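Long-range contacts in CRISPR-associated endonuclease Cas12b (Alicyclobacillus acidoterrestris, PDB 5U31), which cuts foreign DNA as an RNA-guided, PAM-dependent CRISPR endonuclease with a RuvC nuclease domain, in antiviral defence of the bacterium: residues E760-L765 / E800-A805; N533-V538 / V891-A896. The protein carries 3 engineered substitutions. All blocks are in the same frame, centred on the assembly; numbering follows the deposited sequence.

How the contacts relate
Contact 1 and contact 2 lie well apart in the enzyme, their centres about 31 Å apart and their nearest atoms about 21 Å apart, with no secondary-structure element in common. Both are largely buried, and each has one partner in the RuvC-II region. Contact 1 pairs that region with REC2, contact 2 with RuvC-I. Along the chain, contact 1 is nested inside the much longer loop closed by contact 2. Their chemistry differs sharply. Between the helices of contact 1 there are apolar touches and no hydrogen bond, while His801 turns its polar ring to the guide RNA. In contact 2, three hydrogen bonds join two strands that cross almost perpendicularly.

Contact 1 (E760-L765 / E800-A805); sequences EQIEYL and EHIDHA. With nucleotides of chain B.
Leu765 and Ile802 bring together two antiparallel helices that carry part of the guide RNA site: the short segments run at 167° with their axes 9.8 Å apart, and the range 801-820 binds sgRNA. Leu765 CB rests on Ile802 CG1 at 3.6 Å, where the CA atoms of the two residues make the closest backbone approach. One turn away, Ile762 CG2 faces Ile802 CG2 at 4.2 Å, and its other branch runs alongside Ala805, with CG1 4.2 Å from the Ala805 methyl. No hydrogen bond joins the segments; the touches between them are van der Waals, mostly between apolar side chains.

Toward the RNA, Leu765 divides its two methyls. CD1 meets His801 CD2 at 3.5 Å, the two side chains crossing at about a right angle, while CD2 reaches O4 of the U37 base of chain B at 3.4 Å. His801 carries CG anti to the backbone N (chi1 -176°), which swings the imidazole off the helix into the backbone of the RNA. There ND1 donates to OP1 of C33 of chain B, a bond modelled too short for its length to be trusted at 2.89 Å resolution, and C5' of U37 of chain B lies over one ring face. NE2 has a weak bond to a further RNA phosphate. On the next turn, His804 lays a ring face against C4' of G32 of chain B.

Helix 759-776 thus packs along helix 796-822, the Ile762 contact extending to Lys806 and Arg809, while Arg639 (cation-pi) and Gln640 of the bridge helix domain lie beside Tyr764.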
loop_
_atom_site.group_PDB
_atom_site.type_symbol
_atom_site.label_atom_id
_atom_site.label_comp_id
_atom_site.label_asym_id
_atom_site.label_seq_id
_atom_site.Cartn_x
_atom_site.Cartn_y
_atom_site.Cartn_z
ATOM N N GLU A 760 -0.096 -15.729 8.598
ATOM C CA GLU A 760 -1.053 -16.441 9.438
ATOM C C GLU A 760 -1.044 -15.920 10.871
ATOM O O GLU A 760 -2.091 -15.874 11.527
ATOM C CB GLU A 760 -0.777 -17.946 9.425
ATOM C CG GLU A 760 -1.787 -18.740 10.240
ATOM C CD GLU A 760 -1.307 -20.136 10.554
ATOM O OE1 GLU A 760 -0.430 -20.635 9.813
ATOM O OE2 GLU A 760 -1.795 -20.731 11.544
ATOM N N GLN A 761 0.124 -15.539 11.388
ATOM C CA GLN A 761 0.145 -15.031 12.754
ATOM C C GLN A 761 -0.489 -13.651 12.843
ATOM O O GLN A 761 -1.189 -13.343 13.815
ATOM C CB GLN A 761 1.566 -14.995 13.293
ATOM C CG GLN A 761 1.586 -15.215 14.793
ATOM C CD GLN A 761 1.729 -13.936 15.586
ATOM O OE1 GLN A 761 2.071 -12.888 15.037
ATOM N NE2 GLN A 761 1.480 -14.017 16.892
ATOM N N ILE A 762 -0.245 -12.800 11.847
ATOM C CA ILE A 762 -0.907 -11.502 11.825
ATOM C C ILE A 762 -2.413 -11.690 11.726
ATOM O O ILE A 762 -3.189 -10.963 12.356
ATOM C CB ILE A 762 -0.357 -10.642 10.673
ATOM C CG1 ILE A 762 1.123 -10.340 10.910
ATOM C CG2 ILE A 762 -1.152 -9.358 10.535
ATOM C CD1 ILE A 762 1.798 -9.648 9.752
ATOM N N GLU A 763 -2.850 -12.694 10.963
ATOM C CA GLU A 763 -4.278 -12.975 10.884
ATOM C C GLU A 763 -4.778 -13.655 12.153
ATOM O O GLU A 763 -5.938 -13.472 12.538
ATOM C CB GLU A 763 -4.579 -13.821 9.647
ATOM C CG GLU A 763 -5.973 -13.594 9.082
ATOM C CD GLU A 763 -6.194 -14.308 7.761
ATOM O OE1 GLU A 763 -5.528 -15.337 7.516
ATOM O OE2 GLU A 763 -7.030 -13.832 6.963
ATOM N N TYR A 764 -3.923 -14.439 12.814
ATOM C CA TYR A 764 -4.254 -14.929 14.147
ATOM C C TYR A 764 -4.551 -13.771 15.091
ATOM O O TYR A 764 -5.455 -13.858 15.932
ATOM C CB TYR A 764 -3.111 -15.790 14.678
ATOM C CG TYR A 764 -3.135 -16.021 16.172
ATOM C CD1 TYR A 764 -4.139 -16.780 16.763
ATOM C CD2 TYR A 764 -2.142 -15.499 16.990
ATOM C CE1 TYR A 764 -4.157 -17.000 18.130
ATOM C CE2 TYR A 764 -2.150 -15.713 18.354
ATOM C CZ TYR A 764 -3.157 -16.464 18.920
ATOM O OH TYR A 764 -3.165 -16.676 20.282
ATOM N N LEU A 765 -3.808 -12.673 14.955
ATOM C CA LEU A 765 -4.117 -11.462 15.707
ATOM C C LEU A 765 -5.379 -10.792 15.177
ATOM O O LEU A 765 -6.252 -10.396 15.958
ATOM C CB LEU A 765 -2.935 -10.498 15.644
ATOM C CG LEU A 765 -1.578 -11.013 16.124
ATOM C CD1 LEU A 765 -0.504 -9.969 15.877
ATOM C CD2 LEU A 765 -1.634 -11.384 17.594
ATOM N N GLU A 800 -2.619 -1.769 17.990
ATOM C CA GLU A 800 -1.240 -1.318 17.862
ATOM C C GLU A 800 -0.277 -2.490 17.725
ATOM O O GLU A 800 0.755 -2.366 17.056
ATOM C CB GLU A 800 -0.863 -0.444 19.059
ATOM C CG GLU A 800 -1.595 0.889 19.089
ATOM C CD GLU A 800 -1.200 1.745 20.274
ATOM O OE1 GLU A 800 -0.514 1.228 21.182
ATOM O OE2 GLU A 800 -1.573 2.939 20.295
ATOM N N HIS A 801 -0.594 -3.633 18.337
ATOM C CA HIS A 801 0.246 -4.813 18.164
ATOM C C HIS A 801 0.142 -5.359 16.745
ATOM O O HIS A 801 1.154 -5.747 16.148
ATOM C CB HIS A 801 -0.134 -5.889 19.180
ATOM C CG HIS A 801 0.749 -7.098 19.144
ATOM N ND1 HIS A 801 2.099 -7.044 19.420
ATOM C CD2 HIS A 801 0.473 -8.395 18.872
ATOM C CE1 HIS A 801 2.617 -8.255 19.319
ATOM N NE2 HIS A 801 1.651 -9.093 18.988
ATOM N N ILE A 802 -1.071 -5.406 16.190
ATOM C CA ILE A 802 -1.227 -5.895 14.824
ATOM C C ILE A 802 -0.453 -5.011 13.859
ATOM O O ILE A 802 0.252 -5.508 12.972
ATOM C CB ILE A 802 -2.717 -5.984 14.447
ATOM C CG1 ILE A 802 -3.440 -6.977 15.359
ATOM C CG2 ILE A 802 -2.874 -6.395 12.993
ATOM C CD1 ILE A 802 -4.923 -7.106 15.080
ATOM N N ASP A 803 -0.547 -3.689 14.027
ATOM C CA ASP A 803 0.143 -2.790 13.108
ATOM C C ASP A 803 1.655 -2.923 13.237
ATOM O O ASP A 803 2.364 -2.987 12.226
ATOM C CB ASP A 803 -0.297 -1.344 13.338
ATOM C CG ASP A 803 0.422 -0.362 12.424
ATOM O OD1 ASP A 803 1.474 0.174 12.829
ATOM O OD2 ASP A 803 -0.055 -0.146 11.288
ATOM N N HIS A 804 2.169 -2.971 14.468
ATOM C CA HIS A 804 3.600 -3.184 14.648
ATOM C C HIS A 804 4.037 -4.501 14.023
ATOM O O HIS A 804 5.116 -4.585 13.424
ATOM C CB HIS A 804 3.955 -3.151 16.135
ATOM C CG HIS A 804 3.978 -1.773 16.722
ATOM N ND1 HIS A 804 4.213 -0.644 15.967
ATOM C CD2 HIS A 804 3.795 -1.344 17.994
ATOM C CE1 HIS A 804 4.175 0.421 16.748
ATOM N NE2 HIS A 804 3.924 0.025 17.982
ATOM N N ALA A 805 3.201 -5.536 14.136
ATOM C CA ALA A 805 3.543 -6.833 13.569
ATOM C C ALA A 805 3.693 -6.753 12.056
ATOM O O ALA A 805 4.599 -7.366 11.481
ATOM C CB ALA A 805 2.485 -7.864 13.950
ATOM P P G B 32 6.793 1.372 20.741
ATOM O OP1 G B 32 5.496 2.054 20.996
ATOM O OP2 G B 32 7.595 0.831 21.878
ATOM O "O5'" G B 32 6.496 0.176 19.734
ATOM C "C5'" G B 32 6.894 -1.148 20.041
ATOM C "C4'" G B 32 7.187 -1.918 18.785
ATOM O "O4'" G B 32 8.563 -1.707 18.386
ATOM C "C3'" G B 32 7.071 -3.422 18.892
ATOM O "O3'" G B 32 5.734 -3.873 18.848
ATOM C "C2'" G B 32 7.931 -3.898 17.730
ATOM O "O2'" G B 32 7.240 -3.758 16.498
ATOM C "C1'" G B 32 9.063 -2.873 17.765
ATOM N N9 G B 32 10.209 -3.359 18.548
ATOM C C8 G B 32 10.530 -3.015 19.831
ATOM N N7 G B 32 11.604 -3.618 20.256
ATOM C C5 G B 32 12.013 -4.408 19.190
ATOM C C6 G B 32 13.121 -5.289 19.050
ATOM O O6 G B 32 14.008 -5.571 19.865
ATOM N N1 G B 32 13.144 -5.882 17.795
ATOM C C2 G B 32 12.231 -5.663 16.799
ATOM N N2 G B 32 12.433 -6.333 15.659
ATOM N N3 G B 32 11.200 -4.846 16.910
ATOM C C4 G B 32 11.156 -4.258 18.124
ATOM P P U B 37 2.670 -8.977 24.665
ATOM O OP1 U B 37 3.520 -8.545 25.802
ATOM O OP2 U B 37 1.530 -9.895 24.888
ATOM O "O5'" U B 37 2.039 -7.654 24.060
ATOM C "C5'" U B 37 1.131 -7.710 22.966
ATOM C "C4'" U B 37 -0.216 -7.115 23.313
ATOM O "O4'" U B 37 -1.182 -7.674 22.389
ATOM C "C3'" U B 37 -0.718 -7.460 24.712
ATOM O "O3'" U B 37 -1.586 -6.437 25.226
ATOM C "C2'" U B 37 -1.503 -8.741 24.472
ATOM O "O2'" U B 37 -2.511 -8.994 25.423
ATOM C "C1'" U B 37 -2.093 -8.511 23.079
ATOM N N1 U B 37 -2.226 -9.757 22.309
ATOM C C2 U B 37 -3.466 -10.141 21.833
ATOM O O2 U B 37 -4.476 -9.483 22.006
ATOM N N3 U B 37 -3.483 -11.327 21.140
ATOM C C4 U B 37 -2.409 -12.162 20.892
ATOM O O4 U B 37 -2.567 -13.206 20.255
ATOM C C5 U B 37 -1.164 -11.697 21.422
ATOM C C6 U B 37 -1.122 -10.545 22.096
ATOM P P C B 33 5.339 -5.229 19.604
ATOM O OP1 C B 33 3.867 -5.363 19.553
ATOM O OP2 C B 33 6.052 -5.285 20.903
ATOM O "O5'" C B 33 5.972 -6.350 18.679
ATOM C "C5'" C B 33 5.516 -6.512 17.347
ATOM C "C4'" C B 33 6.212 -7.661 16.671
ATOM O "O4'" C B 33 7.570 -7.266 16.316
ATOM C "C3'" C B 33 6.435 -8.898 17.524
ATOM O "O3'" C B 33 5.267 -9.645 17.857
ATOM C "C2'" C B 33 7.555 -9.587 16.760
ATOM O "O2'" C B 33 7.088 -10.080 15.514
ATOM C "C1'" C B 33 8.439 -8.376 16.467
ATOM N N1 C B 33 9.345 -8.116 17.613
ATOM C C2 C B 33 10.515 -8.873 17.716
ATOM O O2 C B 33 10.775 -9.704 16.832
ATOM N N3 C B 33 11.343 -8.676 18.769
ATOM C C4 C B 33 11.035 -7.777 19.702
ATOM N N4 C B 33 11.877 -7.611 20.721
ATOM C C5 C B 33 9.847 -7.004 19.635
ATOM C C6 C B 33 9.041 -7.206 18.590
#

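Contact 2 (N533-V538 / V891-A896); sequences NHRAFV and VGTMYA
Thr893 presents its hydroxyl to the turn at Asn533-His534. With chi1 at 56°, OG1 sits between the backbone N and the carbonyl carbon; it donates to Asn533 O at 2.7 Å, from above the carbonyl plane. Glu850 OE1, on the neighbouring strand, is a second hydrogen-bond partner of this hydroxyl. Arg535 CG passes obliquely beside OG1 at 3.7 Å; although the arginine's CB is directed away overall, it still brushes Thr893.

His534 turns the edge of its ring to strand 890-895: CD2 lies 3.4 Å from Val891 O, near the ring plane, and ND1 is held by Asp532 O. Past the crossing, selenomethionine Met894 bends at chi2 (-62°) and brings CE to 3.5 Å from Ala536 O.

The backbones meet at a single bridge, Arg535 with Thr893. Thr893 N donates to His534 O at 3.0 Å, and Ala536 N to Thr893 O at 2.9 Å, the latter bond in the carbonyl plane. A segment angle of 87° is consistent with pairing limited to this one bridge.

His534 and Arg535, both facing Val530, form a G1 beta bulge in the hairpin of strands 527-530 and 535-538. That hairpin crosses the outermost strand, 890-895, of the mixed sheet of the RuvC domain, which has an RNase H-like fold; the adjacent strand 845-850 carries Ala849, an engineered substitution at a position inferred to belong to the RuvC active site.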
loop_
_atom_site.group_PDB
_atom_site.type_symbol
_atom_site.label_atom_id
_atom_site.label_comp_id
_atom_site.label_asym_id
_atom_site.label_seq_id
_atom_site.Cartn_x
_atom_site.Cartn_y
_atom_site.Cartn_z
ATOM N N ASN A 533 6.862 2.720 -11.742
ATOM C CA ASN A 533 6.922 1.285 -11.497
ATOM C C ASN A 533 8.286 0.684 -11.799
ATOM O O ASN A 533 8.447 -0.528 -11.640
ATOM C CB ASN A 533 5.865 0.563 -12.325
ATOM C CG ASN A 533 4.460 0.937 -11.926
ATOM O OD1 ASN A 533 4.183 1.194 -10.753
ATOM N ND2 ASN A 533 3.559 0.973 -12.902
ATOM N N HIS A 534 9.252 1.491 -12.243
ATOM C CA HIS A 534 10.622 1.035 -12.488
ATOM C C HIS A 534 10.661 -0.140 -13.462
ATOM O O HIS A 534 11.398 -1.106 -13.260
ATOM C CB HIS A 534 11.324 0.671 -11.179
ATOM C CG HIS A 534 11.653 1.853 -10.323
ATOM N ND1 HIS A 534 10.760 2.877 -10.093
ATOM C CD2 HIS A 534 12.776 2.171 -9.634
ATOM C CE1 HIS A 534 11.318 3.776 -9.303
ATOM N NE2 HIS A 534 12.542 3.372 -9.010
ATOM N N ARG A 535 9.860 -0.062 -14.523
ATOM C CA ARG A 535 9.815 -1.142 -15.499
ATOM C C ARG A 535 11.199 -1.353 -16.096
ATOM O O ARG A 535 11.793 -0.427 -16.655
ATOM C CB ARG A 535 8.783 -0.837 -16.586
ATOM C CG ARG A 535 7.346 -1.094 -16.132
ATOM C CD ARG A 535 6.304 -0.732 -17.187
ATOM N NE ARG A 535 5.988 0.695 -17.193
ATOM C CZ ARG A 535 6.258 1.523 -18.198
ATOM N NH1 ARG A 535 5.933 2.807 -18.104
ATOM N NH2 ARG A 535 6.844 1.070 -19.302
ATOM N N ALA A 536 11.718 -2.570 -15.945
ATOM C CA ALA A 536 13.096 -2.872 -16.302
ATOM C C ALA A 536 13.207 -3.221 -17.777
ATOM O O ALA A 536 12.412 -4.008 -18.303
ATOM C CB ALA A 536 13.623 -4.026 -15.454
ATOM N N PHE A 537 14.201 -2.634 -18.439
ATOM C CA PHE A 537 14.523 -2.944 -19.823
ATOM C C PHE A 537 16.037 -3.006 -19.967
ATOM O O PHE A 537 16.753 -2.155 -19.432
ATOM C CB PHE A 537 13.929 -1.908 -20.790
ATOM C CG PHE A 537 12.428 -1.972 -20.903
ATOM C CD1 PHE A 537 11.821 -2.913 -21.721
ATOM C CD2 PHE A 537 11.624 -1.089 -20.199
ATOM C CE1 PHE A 537 10.444 -2.977 -21.829
ATOM C CE2 PHE A 537 10.245 -1.146 -20.307
ATOM C CZ PHE A 537 9.655 -2.091 -21.122
ATOM N N VAL A 538 16.515 -4.016 -20.687
ATOM C CA VAL A 538 17.943 -4.280 -20.823
ATOM C C VAL A 538 18.471 -3.610 -22.084
ATOM O O VAL A 538 17.896 -3.762 -23.170
ATOM C CB VAL A 538 18.220 -5.792 -20.860
ATOM C CG1 VAL A 538 19.635 -6.053 -21.321
ATOM C CG2 VAL A 538 17.998 -6.400 -19.499
ATOM N N VAL A 891 16.208 -1.838 -8.165
ATOM C CA VAL A 891 15.011 -2.669 -8.121
ATOM C C VAL A 891 14.120 -2.259 -9.286
ATOM O O VAL A 891 13.780 -1.078 -9.442
ATOM C CB VAL A 891 14.284 -2.569 -6.770
ATOM C CG1 VAL A 891 14.800 -1.392 -5.969
ATOM C CG2 VAL A 891 12.765 -2.506 -6.959
ATOM N N GLY A 892 13.788 -3.237 -10.136
ATOM C CA GLY A 892 12.915 -3.009 -11.263
ATOM C C GLY A 892 11.811 -4.050 -11.294
ATOM O O GLY A 892 11.814 -5.016 -10.526
ATOM N N THR A 893 10.863 -3.837 -12.199
ATOM C CA THR A 893 9.719 -4.721 -12.343
ATOM C C THR A 893 9.701 -5.333 -13.736
ATOM O O THR A 893 10.313 -4.816 -14.673
ATOM C CB THR A 893 8.404 -3.981 -12.092
ATOM O OG1 THR A 893 8.312 -2.861 -12.981
ATOM C CG2 THR A 893 8.334 -3.499 -10.650
HETATM N N MSE A 894 8.991 -6.451 -13.853
HETATM C CA MSE A 894 8.772 -7.105 -15.139
HETATM C C MSE A 894 7.296 -7.387 -15.356
HETATM O O MSE A 894 6.575 -7.721 -14.413
HETATM C CB MSE A 894 9.561 -8.411 -15.230
HETATM C CG MSE A 894 10.603 -8.425 -16.331
HETATM SE SE MSE A 894 9.837 -8.214 -18.101
HETATM C CE MSE A 894 11.344 -7.328 -18.959
ATOM N N TYR A 895 6.860 -7.255 -16.607
ATOM C CA TYR A 895 5.482 -7.544 -16.980
ATOM C C TYR A 895 5.107 -8.961 -16.562
ATOM O O TYR A 895 5.703 -9.937 -17.029
ATOM C CB TYR A 895 5.317 -7.359 -18.483
ATOM C CG TYR A 895 3.887 -7.408 -18.933
ATOM C CD1 TYR A 895 3.042 -6.328 -18.730
ATOM C CD2 TYR A 895 3.375 -8.533 -19.552
ATOM C CE1 TYR A 895 1.729 -6.366 -19.136
ATOM C CE2 TYR A 895 2.067 -8.578 -19.959
ATOM C CZ TYR A 895 1.244 -7.494 -19.752
ATOM O OH TYR A 895 -0.069 -7.534 -20.158
ATOM N N ALA A 896 4.114 -9.080 -15.683
ATOM C CA ALA A 896 3.893 -10.313 -14.937
ATOM C C ALA A 896 2.696 -11.117 -15.419
ATOM O O ALA A 896 2.378 -12.147 -14.813
ATOM C CB ALA A 896 3.744 -10.001 -13.449
#